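6-phosphogluconolactonase (Leishmania braziliensis, PDB 3CSS) probably catalyses the hydrolysis of 6-phosphogluconolactone to 6-phosphogluconate, the second step in the oxidative stage of the pentose phosphate pathway. Local coordinates at residues 55-60 against 93-98; 65-70 against 100-105; 163-168 against 192-197; 208-213 against 247-252; 224-229 against 237-242. All coordinates share one frame; numbering follows the deposited sequence.

Interaction 1: 55-60 against 93-98; sequences ELHEKD and KALLRD
H57, near the C-terminal end of helix 50-59, reaches across to L95, R97 and D98 at and just beyond the C-terminal part of helix 87-96, making a mostly polar helix-to-helix contact at the edge of the fold. A chi1 of -175° swings the imidazole away from its own backbone N and carries it over to segment 93-98. There NE2 donates a short, nearly straight hydrogen bond of 2.6 Å to D98 OD2, which receives it on the anti lone pair, in the plane of the ring. On the far corner ND1 gives its hydrogen to E58 OE2 at 2.9 Å, arriving from above that carboxylate. With both nitrogens bound, the rotation of the ring is fixed, and two acidic partners would probably favour a protonated imidazole. The guanidinium of R97 lies on one face, centres 4.2 Å apart and planes 27° apart; its NE is tied back to K93 O at 2.9 Å, which helps hold it there. NH1 of R97 also sits 3.2 Å from D98 OD2, a purely electrostatic pairing. Beneath this, L95 CD1 packs on the backbone of H57 and, at 4.3 Å, on L56 CB. Helix 50-59 belongs to the connection between parallel strands 39-43 and 69-77, and helix 87-96 follows the second of them: neighbouring helices of a Rossmann-like alpha/beta fold, joined here at their C-terminal ends.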
# COMPACT_ATOMS: atom_id res chain seq x y z
N GLU A 55 1.37 1.29 17.30
CA GLU A 55 0.16 1.10 18.10
C GLU A 55 -0.32 -0.35 18.03
O GLU A 55 -0.68 -0.93 19.05
CB GLU A 55 -0.95 2.05 17.68
CG GLU A 55 -2.16 1.99 18.59
CD GLU A 55 -3.01 3.22 18.47
OE1 GLU A 55 -2.61 4.13 17.70
OE2 GLU A 55 -4.05 3.27 19.15
N LEU A 56 -0.33 -0.94 16.84
CA LEU A 56 -0.63 -2.38 16.71
C LEU A 56 0.33 -3.23 17.55
O LEU A 56 -0.07 -4.22 18.19
CB LEU A 56 -0.54 -2.81 15.26
CG LEU A 56 -1.61 -2.26 14.32
CD1 LEU A 56 -1.23 -2.57 12.85
CD2 LEU A 56 -3.02 -2.81 14.66
N HIS A 57 1.60 -2.86 17.56
CA HIS A 57 2.59 -3.61 18.35
C HIS A 57 2.30 -3.57 19.86
O HIS A 57 2.45 -4.58 20.57
CB HIS A 57 3.99 -3.09 18.09
CG HIS A 57 5.05 -3.89 18.79
ND1 HIS A 57 5.43 -3.63 20.09
CD2 HIS A 57 5.78 -4.95 18.38
CE1 HIS A 57 6.37 -4.49 20.44
NE2 HIS A 57 6.61 -5.30 19.42
N GLU A 58 1.88 -2.40 20.34
CA GLU A 58 1.61 -2.21 21.76
C GLU A 58 0.29 -2.82 22.21
O GLU A 58 0.21 -3.33 23.33
CB GLU A 58 1.64 -0.73 22.11
CG GLU A 58 3.01 -0.11 21.90
CD GLU A 58 4.11 -0.93 22.58
OE1 GLU A 58 4.02 -1.12 23.82
OE2 GLU A 58 5.05 -1.38 21.87
N LYS A 59 -0.73 -2.78 21.35
CA LYS A 59 -2.09 -3.11 21.76
C LYS A 59 -2.59 -4.48 21.27
O LYS A 59 -3.40 -5.11 21.95
CB LYS A 59 -3.06 -2.04 21.27
CG LYS A 59 -2.77 -0.61 21.72
CD LYS A 59 -2.81 -0.46 23.23
CE LYS A 59 -2.68 1.00 23.65
NZ LYS A 59 -2.46 1.16 25.11
N ASP A 60 -2.13 -4.92 20.10
CA ASP A 60 -2.75 -6.06 19.42
C ASP A 60 -1.79 -7.19 19.10
O ASP A 60 -2.10 -8.06 18.26
CB ASP A 60 -3.38 -5.55 18.12
CG ASP A 60 -4.31 -4.38 18.34
OD1 ASP A 60 -5.24 -4.48 19.17
OD2 ASP A 60 -4.10 -3.33 17.69
N LYS A 93 10.95 -2.54 12.64
CA LYS A 93 11.24 -1.80 13.87
C LYS A 93 9.97 -1.46 14.62
O LYS A 93 9.92 -1.57 15.86
CB LYS A 93 12.03 -0.52 13.58
CG LYS A 93 13.45 -0.76 13.11
CD LYS A 93 14.20 0.55 12.99
CE LYS A 93 15.54 0.36 12.28
NZ LYS A 93 16.53 1.40 12.70
N ALA A 94 8.94 -1.07 13.88
CA ALA A 94 7.68 -0.67 14.48
C ALA A 94 6.87 -1.86 14.97
O ALA A 94 6.18 -1.74 15.99
CB ALA A 94 6.85 0.19 13.51
N LEU A 95 6.96 -3.01 14.29
CA LEU A 95 5.99 -4.08 14.52
C LEU A 95 6.44 -5.51 14.20
O LEU A 95 6.27 -6.41 15.03
CB LEU A 95 4.70 -3.75 13.73
CG LEU A 95 3.64 -4.85 13.62
CD1 LEU A 95 3.02 -5.15 14.99
CD2 LEU A 95 2.57 -4.50 12.61
N LEU A 96 6.97 -5.73 13.00
CA LEU A 96 7.16 -7.09 12.49
C LEU A 96 8.26 -7.85 13.21
O LEU A 96 8.33 -9.08 13.14
CB LEU A 96 7.39 -7.10 10.96
CG LEU A 96 6.31 -6.45 10.10
CD1 LEU A 96 6.66 -6.58 8.63
CD2 LEU A 96 4.95 -7.11 10.35
N ARG A 97 9.11 -7.13 13.94
CA ARG A 97 10.12 -7.79 14.77
C ARG A 97 9.50 -8.83 15.72
O ARG A 97 10.15 -9.84 16.05
CB ARG A 97 10.94 -6.75 15.54
CG ARG A 97 10.13 -5.86 16.48
CD ARG A 97 10.93 -4.67 16.95
NE ARG A 97 10.14 -3.76 17.79
CZ ARG A 97 10.02 -3.85 19.12
NH1 ARG A 97 10.61 -4.82 19.79
NH2 ARG A 97 9.27 -2.96 19.77
N ASP A 98 8.26 -8.62 16.15
CA ASP A 98 7.59 -9.53 17.09
C ASP A 98 6.39 -10.27 16.49
O ASP A 98 5.60 -10.87 17.22
CB ASP A 98 7.19 -8.76 18.36
CG ASP A 98 8.40 -8.29 19.16
OD1 ASP A 98 9.37 -9.07 19.31
OD2 ASP A 98 8.38 -7.14 19.65

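Interaction 2: 65-70 against 100-105; sequences QQHAVQ and PSSDVI
The imidazole of H67 and the carboxylate of D103 meet at about a right angle, their planes 59° apart, and ND1 donates to D103 OD2 at 2.6 Å. That bond is almost straight: the oxygen lies near the ring plane and offers its syn lone pair, the one on the side of OD1. D103 reaches the ring because its CG is anti to the carbonyl carbon (chi1 -66°), which also sets CB 3.5 Å from V69 O. P100 approaches H67 obliquely, with its CG 3.7 Å from CE1, while one face of the ring lies over the carbonyl O of Q65. H67 has positive phi because it is the C-prime residue of the Schellman motif ending helix 61-65; the chain then turns into strand 69-77, and the short 3-10 turn 101-103 lies alongside its start. Here the backbones draw close, Q70 CA making a CH...O contact of 3.4 Å with D103 O, and D103 and I105 go on to pair with F71 through backbone bonds. Q70 stretches out fully, bringing NE2 to 4.0 Å from I105 CD1. The same NE2 bonds to C140 O and gives a hydrogen to a water that in turn donates to S102 O at 2.5 Å.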
# COMPACT_ATOMS: atom_id res chain seq x y z
N GLN A 65 0.43 -12.66 17.01
CA GLN A 65 1.19 -13.87 17.34
C GLN A 65 0.33 -15.14 17.19
O GLN A 65 0.86 -16.25 17.06
CB GLN A 65 1.86 -13.73 18.72
CG GLN A 65 2.91 -12.59 18.69
CD GLN A 65 3.67 -12.39 19.97
OE1 GLN A 65 3.19 -12.70 21.06
NE2 GLN A 65 4.89 -11.85 19.84
N GLN A 66 -1.00 -14.97 17.18
CA GLN A 66 -1.95 -16.05 16.89
C GLN A 66 -2.27 -16.18 15.38
O GLN A 66 -3.20 -16.91 15.00
CB GLN A 66 -3.26 -15.79 17.63
CG GLN A 66 -3.16 -15.78 19.16
CD GLN A 66 -4.31 -15.00 19.81
OE1 GLN A 66 -5.29 -14.65 19.14
NE2 GLN A 66 -4.19 -14.73 21.11
N HIS A 67 -1.52 -15.46 14.55
CA HIS A 67 -1.61 -15.56 13.09
C HIS A 67 -2.93 -15.00 12.53
O HIS A 67 -3.41 -15.45 11.49
CB HIS A 67 -1.37 -17.01 12.60
CG HIS A 67 -0.26 -17.72 13.32
ND1 HIS A 67 1.05 -17.29 13.27
CD2 HIS A 67 -0.26 -18.82 14.11
CE1 HIS A 67 1.81 -18.10 13.99
NE2 HIS A 67 1.04 -19.04 14.52
N ALA A 68 -3.50 -13.98 13.19
CA ALA A 68 -4.74 -13.35 12.70
C ALA A 68 -4.54 -12.59 11.37
O ALA A 68 -5.50 -12.41 10.62
CB ALA A 68 -5.30 -12.40 13.75
N VAL A 69 -3.31 -12.14 11.11
CA VAL A 69 -2.99 -11.32 9.95
C VAL A 69 -1.85 -11.93 9.14
O VAL A 69 -0.84 -12.37 9.71
CB VAL A 69 -2.60 -9.86 10.33
CG1 VAL A 69 -2.14 -9.07 9.07
CG2 VAL A 69 -3.76 -9.13 11.03
N GLN A 70 -2.02 -11.96 7.83
CA GLN A 70 -0.94 -12.25 6.90
C GLN A 70 -0.50 -10.92 6.29
O GLN A 70 -1.30 -10.26 5.61
CB GLN A 70 -1.41 -13.20 5.80
CG GLN A 70 -0.35 -13.48 4.73
CD GLN A 70 -0.83 -14.48 3.70
OE1 GLN A 70 -1.88 -14.28 3.09
NE2 GLN A 70 -0.07 -15.55 3.50
N PRO A 100 5.31 -13.44 13.95
CA PRO A 100 5.92 -14.66 13.43
C PRO A 100 6.28 -14.54 11.95
O PRO A 100 5.49 -14.01 11.16
CB PRO A 100 4.83 -15.72 13.66
CG PRO A 100 3.96 -15.16 14.73
CD PRO A 100 3.96 -13.68 14.49
N SER A 101 7.47 -15.02 11.59
CA SER A 101 7.98 -14.91 10.22
C SER A 101 7.03 -15.57 9.24
O SER A 101 6.90 -15.10 8.11
CB SER A 101 9.36 -15.57 10.08
OG SER A 101 10.31 -14.97 10.95
N SER A 102 6.39 -16.65 9.68
CA SER A 102 5.41 -17.39 8.86
C SER A 102 4.22 -16.56 8.41
O SER A 102 3.56 -16.91 7.43
CB SER A 102 4.90 -18.63 9.60
OG SER A 102 4.16 -18.30 10.77
N ASP A 103 3.95 -15.46 9.12
CA ASP A 103 2.82 -14.58 8.81
C ASP A 103 3.20 -13.39 7.93
O ASP A 103 2.36 -12.54 7.65
CB ASP A 103 2.21 -14.05 10.10
CG ASP A 103 1.57 -15.13 10.93
OD1 ASP A 103 0.92 -16.03 10.36
OD2 ASP A 103 1.75 -15.09 12.16
N VAL A 104 4.47 -13.33 7.52
CA VAL A 104 4.99 -12.23 6.72
C VAL A 104 5.59 -12.75 5.42
O VAL A 104 6.47 -13.61 5.42
CB VAL A 104 6.07 -11.42 7.51
CG1 VAL A 104 6.51 -10.20 6.71
CG2 VAL A 104 5.55 -11.01 8.87
N ILE A 105 5.14 -12.20 4.30
CA ILE A 105 5.67 -12.54 2.99
C ILE A 105 6.82 -11.59 2.66
O ILE A 105 6.65 -10.37 2.62
CB ILE A 105 4.57 -12.50 1.90
CG1 ILE A 105 3.38 -13.39 2.29
CG2 ILE A 105 5.13 -12.92 0.54
CD1 ILE A 105 3.71 -14.83 2.57
O HOH W 1 -1.18 -15.52 8.82
O HOH W 2 2.00 -16.41 5.60

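Interaction 3: 163-168 against 192-197; sequences FGSDGH and SPTMSP
S192 and M195 close on D166 and H168 of loop 163-168, which carries the G-S-D-G-H sequence characteristic of 6-phosphogluconolactonases. That signature follows strand 158-162 at its C-terminal end, where alpha/beta folds of this kind generally place their active sites. S192 comes first: its OG donates to D166 OD2 at 2.6 Å, arriving on the anti side and 30° out of the carboxylate plane. The other oxygen of D166 serves its own loop. OD1 takes the backbone N of H168 from above the carboxylate at 3.0 Å, an Asx turn, and H168 ND1 at 2.6 Å on the syn lone pair, within the ring plane. Three hydrogen bonds thus pin the carboxylate, and D166 in turn orients the H168 imidazole, which also stacks on F173. Next along the segment, T194 brings OG1 to 3.8 Å from D166 CB, a loose touch from the type I turn running from S192 to M195. M195 ends the contact. Its chain folds back at chi2 and chi3 and lies obliquely across the aspartate, CG resting 3.4 Å from D166 OD2. The sulfur meets the H168 ring obliquely too, SD being 3.7 Å from CE1, and beyond it the methyl CE comes to 3.2 Å from S165 OG.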
# COMPACT_ATOMS: atom_id res chain seq x y z
N PHE A 163 -0.67 8.97 0.18
CA PHE A 163 -0.60 9.82 -1.00
C PHE A 163 0.70 10.61 -0.95
O PHE A 163 1.04 11.15 0.10
CB PHE A 163 -1.73 10.85 -1.04
CG PHE A 163 -3.10 10.31 -1.40
CD1 PHE A 163 -3.28 9.23 -2.27
CD2 PHE A 163 -4.21 10.95 -0.92
CE1 PHE A 163 -4.58 8.82 -2.59
CE2 PHE A 163 -5.48 10.56 -1.24
CZ PHE A 163 -5.67 9.50 -2.09
N GLY A 164 1.37 10.70 -2.08
CA GLY A 164 2.42 11.69 -2.25
C GLY A 164 1.88 13.00 -2.74
O GLY A 164 0.80 13.07 -3.35
N SER A 165 2.67 14.06 -2.53
CA SER A 165 2.32 15.37 -3.08
C SER A 165 2.30 15.40 -4.62
O SER A 165 1.75 16.33 -5.21
CB SER A 165 3.27 16.44 -2.57
OG SER A 165 4.58 16.21 -3.07
N ASP A 166 2.89 14.40 -5.25
CA ASP A 166 2.85 14.20 -6.70
C ASP A 166 1.60 13.46 -7.18
O ASP A 166 1.44 13.22 -8.39
CB ASP A 166 4.11 13.47 -7.15
CG ASP A 166 4.14 12.02 -6.71
OD1 ASP A 166 3.46 11.68 -5.73
OD2 ASP A 166 4.84 11.20 -7.37
N GLY A 167 0.72 13.06 -6.25
CA GLY A 167 -0.50 12.33 -6.59
C GLY A 167 -0.35 10.81 -6.64
O GLY A 167 -1.32 10.10 -6.94
N HIS A 168 0.85 10.29 -6.38
CA HIS A 168 1.08 8.85 -6.40
C HIS A 168 0.51 8.19 -5.14
O HIS A 168 0.29 8.84 -4.12
CB HIS A 168 2.58 8.51 -6.60
CG HIS A 168 3.35 8.34 -5.33
ND1 HIS A 168 3.91 9.39 -4.65
CD2 HIS A 168 3.72 7.22 -4.66
CE1 HIS A 168 4.55 8.94 -3.58
NE2 HIS A 168 4.46 7.62 -3.57
N SER A 192 8.87 9.83 -9.12
CA SER A 192 8.71 11.05 -9.88
C SER A 192 9.74 12.08 -9.38
O SER A 192 10.39 11.86 -8.34
CB SER A 192 7.29 11.58 -9.70
OG SER A 192 7.09 12.07 -8.39
N PRO A 193 9.92 13.19 -10.12
CA PRO A 193 10.99 14.14 -9.79
C PRO A 193 11.03 14.69 -8.36
O PRO A 193 12.12 14.87 -7.80
CB PRO A 193 10.77 15.27 -10.79
CG PRO A 193 10.23 14.59 -11.99
CD PRO A 193 9.30 13.53 -11.42
N THR A 194 9.87 14.94 -7.77
CA THR A 194 9.79 15.49 -6.41
C THR A 194 9.96 14.46 -5.29
O THR A 194 10.11 14.85 -4.11
CB THR A 194 8.47 16.20 -6.18
OG1 THR A 194 7.39 15.26 -6.31
CG2 THR A 194 8.32 17.42 -7.15
N MET A 195 9.91 13.17 -5.64
CA MET A 195 9.79 12.11 -4.65
C MET A 195 11.09 11.36 -4.39
O MET A 195 11.89 11.14 -5.32
CB MET A 195 8.71 11.13 -5.08
CG MET A 195 7.33 11.78 -5.19
SD MET A 195 6.56 12.03 -3.56
CE MET A 195 6.71 13.79 -3.32
N SER A 196 11.28 10.98 -3.13
CA SER A 196 12.48 10.28 -2.66
C SER A 196 12.09 9.11 -1.76
O SER A 196 10.98 9.08 -1.22
CB SER A 196 13.35 11.26 -1.88
OG SER A 196 13.92 12.18 -2.77
N PRO A 197 13.00 8.13 -1.58
CA PRO A 197 14.35 7.99 -2.10
C PRO A 197 14.39 7.67 -3.60
O PRO A 197 13.46 7.05 -4.12
CB PRO A 197 14.93 6.83 -1.28
CG PRO A 197 13.79 6.09 -0.76
CD PRO A 197 12.66 7.06 -0.63

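Interaction 4: 208-213 against 247-252; sequences VIQYAK and RDCRGS. Unlike the reference sequence in segment 208-213: Y211 (reference His).
R250 leaves the backbone with CG anti to the carbonyl carbon (chi1 -61°) and runs extended as far as NE, while Y211 swings its ring round by a similar first torsion of -81°, and the two side chains lie side by side, pointing the same way. The guanidinium stacks flat on the phenol ring, planes 6° apart, with R250 CZ 3.7 Å from the ring centroid, a cation-pi contact over the face. NH1 sits above the middle of the ring, and CE2 of Y211 comes to 3.3 Å from NE. One edge of the guanidinium points at Q210 O, which NH1 reaches at 3.1 Å from above the carbonyl plane. R250 N takes that oxygen from the opposite face at 2.8 Å, so one residue grips the carbonyl twice near the end of helix 206-211. Further on, S252 N donates to K213 O at 3.0 Å, where parallel strands 252-257 and 214-219 begin. Between these bonds G251 CA sits 3.2 Å from A212 O, and a water bridges I209 O, A212 O and G251 N. Two further waters tie the Q210 amide to D248 and R250, while its NE2 bonds to F245 O. Carbonyl oxygens at and just past the helix end thus take donors from the incoming loop and from water, and the positive charge of R250 is probably stabilised by the aromatic face and the carbonyl oxygen.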
# COMPACT_ATOMS: atom_id res chain seq x y z
N VAL A 208 -4.64 -5.14 -8.36
CA VAL A 208 -4.68 -5.76 -7.03
C VAL A 208 -5.42 -4.84 -6.08
O VAL A 208 -6.30 -5.25 -5.33
CB VAL A 208 -3.28 -6.07 -6.49
CG1 VAL A 208 -3.36 -6.60 -5.07
CG2 VAL A 208 -2.56 -7.06 -7.39
N ILE A 209 -5.07 -3.56 -6.13
CA ILE A 209 -5.72 -2.58 -5.25
C ILE A 209 -7.23 -2.49 -5.50
O ILE A 209 -8.03 -2.41 -4.56
CB ILE A 209 -5.00 -1.20 -5.36
CG1 ILE A 209 -3.57 -1.35 -4.85
CG2 ILE A 209 -5.72 -0.15 -4.54
CD1 ILE A 209 -2.65 -0.19 -5.20
N GLN A 210 -7.61 -2.56 -6.77
CA GLN A 210 -9.01 -2.46 -7.19
C GLN A 210 -9.85 -3.73 -6.91
O GLN A 210 -11.08 -3.68 -7.01
CB GLN A 210 -9.08 -2.08 -8.67
CG GLN A 210 -8.61 -0.66 -8.92
CD GLN A 210 -8.49 -0.33 -10.39
OE1 GLN A 210 -8.26 -1.23 -11.20
NE2 GLN A 210 -8.61 0.94 -10.75
N TYR A 211 -9.19 -4.84 -6.61
CA TYR A 211 -9.86 -6.06 -6.19
C TYR A 211 -9.82 -6.30 -4.66
O TYR A 211 -10.43 -7.26 -4.16
CB TYR A 211 -9.27 -7.25 -6.91
CG TYR A 211 -9.81 -7.45 -8.30
CD1 TYR A 211 -9.01 -7.28 -9.42
CD2 TYR A 211 -11.13 -7.83 -8.50
CE1 TYR A 211 -9.52 -7.49 -10.69
CE2 TYR A 211 -11.65 -8.03 -9.77
CZ TYR A 211 -10.84 -7.86 -10.87
OH TYR A 211 -11.35 -8.07 -12.15
N ALA A 212 -9.13 -5.44 -3.92
CA ALA A 212 -9.05 -5.57 -2.48
C ALA A 212 -10.42 -5.32 -1.85
O ALA A 212 -11.23 -4.55 -2.38
CB ALA A 212 -7.98 -4.61 -1.88
N LYS A 213 -10.68 -5.98 -0.72
CA LYS A 213 -11.94 -5.79 0.00
C LYS A 213 -12.11 -4.41 0.63
O LYS A 213 -13.19 -3.83 0.58
CB LYS A 213 -12.10 -6.88 1.07
CG LYS A 213 -12.08 -8.29 0.51
CD LYS A 213 -13.14 -8.52 -0.55
CE LYS A 213 -13.29 -10.00 -0.87
NZ LYS A 213 -14.35 -10.23 -1.90
N ARG A 247 -11.00 5.41 -7.64
CA ARG A 247 -12.43 5.54 -7.89
C ARG A 247 -13.03 4.25 -8.43
O ARG A 247 -14.25 4.04 -8.32
CB ARG A 247 -12.70 6.67 -8.88
CG ARG A 247 -12.41 8.07 -8.36
CD ARG A 247 -12.91 9.16 -9.29
NE ARG A 247 -14.38 9.17 -9.33
CZ ARG A 247 -15.13 9.79 -8.43
NH1 ARG A 247 -14.59 10.47 -7.42
NH2 ARG A 247 -16.45 9.73 -8.53
N ASP A 248 -12.20 3.41 -9.05
CA ASP A 248 -12.62 2.15 -9.66
C ASP A 248 -12.38 0.92 -8.79
O ASP A 248 -12.49 -0.22 -9.27
CB ASP A 248 -11.95 1.98 -11.01
CG ASP A 248 -12.41 2.98 -12.03
OD1 ASP A 248 -13.61 3.32 -12.04
OD2 ASP A 248 -11.55 3.44 -12.82
N CYS A 249 -12.07 1.15 -7.51
CA CYS A 249 -11.96 0.07 -6.55
C CYS A 249 -13.29 -0.62 -6.39
O CYS A 249 -14.34 -0.00 -6.31
CB CYS A 249 -11.53 0.57 -5.18
SG CYS A 249 -9.76 1.02 -5.11
N ARG A 250 -13.23 -1.93 -6.39
CA ARG A 250 -14.44 -2.75 -6.14
C ARG A 250 -14.74 -2.90 -4.65
O ARG A 250 -15.88 -3.24 -4.27
CB ARG A 250 -14.27 -4.13 -6.76
CG ARG A 250 -14.08 -4.05 -8.24
CD ARG A 250 -13.76 -5.39 -8.82
NE ARG A 250 -13.50 -5.30 -10.25
CZ ARG A 250 -12.36 -4.86 -10.79
NH1 ARG A 250 -11.35 -4.46 -10.04
NH2 ARG A 250 -12.23 -4.84 -12.12
N GLY A 251 -13.72 -2.69 -3.82
CA GLY A 251 -13.87 -2.73 -2.37
C GLY A 251 -14.26 -1.39 -1.80
O GLY A 251 -14.53 -0.44 -2.54
N SER A 252 -14.31 -1.31 -0.48
CA SER A 252 -14.59 -0.06 0.19
C SER A 252 -13.33 0.79 0.13
O SER A 252 -12.20 0.25 0.06
CB SER A 252 -14.97 -0.28 1.65
OG SER A 252 -13.85 -0.65 2.45
O HOH W 3 -10.78 -2.44 -3.99
O HOH W 4 -9.07 2.64 -13.09
O HOH W 5 -9.12 -3.76 -11.88

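Interaction 5: 224-229 against 237-242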
# COMPACT_ATOMS: atom_id res chain seq x y z
N LYS A 224 -1.04 17.72 -0.11
CA LYS A 224 -1.83 16.61 -0.66
C LYS A 224 -3.25 16.98 -1.03
O LYS A 224 -3.99 16.11 -1.54
CB LYS A 224 -2.00 15.48 0.35
CG LYS A 224 -0.88 15.21 1.22
CD LYS A 224 0.19 14.63 0.53
CE LYS A 224 0.91 13.81 1.58
NZ LYS A 224 2.19 13.39 1.18
N ASN A 225 -3.66 18.22 -0.73
CA ASN A 225 -5.06 18.61 -0.92
C ASN A 225 -5.49 18.47 -2.38
O ASN A 225 -6.58 18.01 -2.64
CB ASN A 225 -5.28 20.03 -0.39
CG ASN A 225 -6.74 20.48 -0.48
OD1 ASN A 225 -7.03 21.52 -1.06
ND2 ASN A 225 -7.65 19.70 0.10
N TRP A 226 -4.63 18.84 -3.33
CA TRP A 226 -5.02 18.74 -4.73
C TRP A 226 -5.22 17.29 -5.14
O TRP A 226 -6.03 16.98 -6.03
CB TRP A 226 -3.97 19.39 -5.63
CG TRP A 226 -2.67 18.64 -5.85
CD1 TRP A 226 -1.53 18.75 -5.11
CD2 TRP A 226 -2.39 17.69 -6.89
NE1 TRP A 226 -0.56 17.94 -5.61
CE2 TRP A 226 -1.05 17.27 -6.70
CE3 TRP A 226 -3.13 17.13 -7.93
CZ2 TRP A 226 -0.43 16.34 -7.54
CZ3 TRP A 226 -2.51 16.22 -8.76
CH2 TRP A 226 -1.18 15.83 -8.56
N VAL A 227 -4.46 16.41 -4.50
CA VAL A 227 -4.60 14.97 -4.76
C VAL A 227 -5.95 14.48 -4.26
O VAL A 227 -6.69 13.78 -4.96
CB VAL A 227 -3.45 14.19 -4.08
CG1 VAL A 227 -3.62 12.68 -4.33
CG2 VAL A 227 -2.05 14.72 -4.56
N VAL A 228 -6.26 14.81 -3.02
CA VAL A 228 -7.54 14.41 -2.45
C VAL A 228 -8.71 14.94 -3.30
O VAL A 228 -9.62 14.19 -3.68
CB VAL A 228 -7.63 14.99 -1.00
CG1 VAL A 228 -9.04 14.84 -0.46
CG2 VAL A 228 -6.63 14.31 -0.06
N ARG A 229 -8.68 16.22 -3.65
CA ARG A 229 -9.79 16.78 -4.42
C ARG A 229 -9.86 16.18 -5.83
O ARG A 229 -10.97 16.03 -6.38
CB ARG A 229 -9.73 18.31 -4.41
CG ARG A 229 -10.19 18.88 -3.08
CD ARG A 229 -10.10 20.38 -3.05
NE ARG A 229 -8.72 20.81 -3.22
CZ ARG A 229 -8.25 21.33 -4.34
NH1 ARG A 229 -9.04 21.45 -5.40
NH2 ARG A 229 -6.98 21.71 -4.41
N THR A 237 -11.11 16.24 -12.94
CA THR A 237 -10.62 17.59 -12.76
C THR A 237 -9.10 17.63 -12.82
O THR A 237 -8.40 16.70 -12.37
CB THR A 237 -11.10 18.18 -11.42
OG1 THR A 237 -10.71 17.30 -10.35
CG2 THR A 237 -12.63 18.39 -11.43
N ASP A 238 -8.58 18.71 -13.40
CA ASP A 238 -7.14 18.97 -13.40
C ASP A 238 -6.77 19.94 -12.29
O ASP A 238 -7.55 20.87 -11.97
CB ASP A 238 -6.69 19.57 -14.72
CG ASP A 238 -6.89 18.62 -15.91
OD1 ASP A 238 -6.50 17.44 -15.78
OD2 ASP A 238 -7.45 19.10 -16.93
N PRO A 239 -5.57 19.78 -11.72
CA PRO A 239 -4.57 18.72 -11.96
C PRO A 239 -5.08 17.36 -11.48
O PRO A 239 -5.65 17.26 -10.38
CB PRO A 239 -3.34 19.15 -11.13
CG PRO A 239 -3.83 20.16 -10.22
CD PRO A 239 -5.12 20.75 -10.70
N LEU A 240 -4.87 16.34 -12.30
CA LEU A 240 -5.49 15.02 -12.09
C LEU A 240 -4.44 14.03 -11.58
O LEU A 240 -3.45 13.74 -12.29
CB LEU A 240 -6.15 14.55 -13.40
CG LEU A 240 -7.03 13.29 -13.32
CD1 LEU A 240 -8.08 13.29 -14.42
CD2 LEU A 240 -6.19 12.01 -13.38
N PRO A 241 -4.62 13.53 -10.34
CA PRO A 241 -3.60 12.65 -9.75
C PRO A 241 -3.70 11.23 -10.27
O PRO A 241 -4.80 10.76 -10.55
CB PRO A 241 -3.94 12.67 -8.25
CG PRO A 241 -5.42 12.85 -8.21
CD PRO A 241 -5.75 13.77 -9.41
N VAL A 242 -2.56 10.55 -10.40
CA VAL A 242 -2.56 9.18 -10.86
C VAL A 242 -3.43 8.30 -9.92
O VAL A 242 -4.10 7.35 -10.39
CB VAL A 242 -1.12 8.64 -11.05
CG1 VAL A 242 -0.50 8.41 -9.71
CG2 VAL A 242 -1.11 7.38 -11.93
O HOH W 6 -6.79 18.59 -8.17
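Helix 225-232 is flanked along its first turns by the extended, proline-rich loop 237-242, and W226 and V227 carry the packing between them. The first torsion of W226, chi1 75°, sets CG between the backbone N and the carbonyl carbon, and the six-membered part of the indole leans over to the loop. P239 meets it with its CB 3.8 Å from W226 CE3, the two side chains meeting at a slant, and the carbonyl O of P239 lies at the ring edge, 3.5 Å from the same CE3. P241 is wedged next to it: its CB touches both W226 CZ3 and V227 CG1, each at 3.9 Å, and its CG rests 3.6 Å from V227 O. No direct hydrogen bond crosses this contact. Instead one water donates to W226 O and to P239 O, at 2.8 Å in both cases, joining helix and loop just beside the indole. A cis peptide before P239 shapes the bend of the loop here. On the inner side, V227 packs against F163, in the loop that leaves strand 158-162, and W226 NE1 gives its hydrogen to S165 O, while N225 ND2 reaches the carbonyls of A261 and E263 in the C-terminal tail that follows strand 252-257.

Interactions 1 and 2 adjoin at one end of the molecule, where Q65 NE2 bonds to D98 O, and both use a histidine-aspartate hydrogen bond to link chain before and after strand 69-77. Interactions 3 and 5 form a second pair, both on the other side of the chain's centre from interaction 2: S165 O and F163 O accept from W226 and K224, so the signature loop rests on the start of helix 225-232 and the residue before it. Interaction 4 is a surface contact nearer the middle, and its loop encloses interaction 5. None is wholly buried. Chemistry varies with place: arginine-aromatic stacking in 1 and 4, a pinned carboxylate in 3, apolar proline packing in 5.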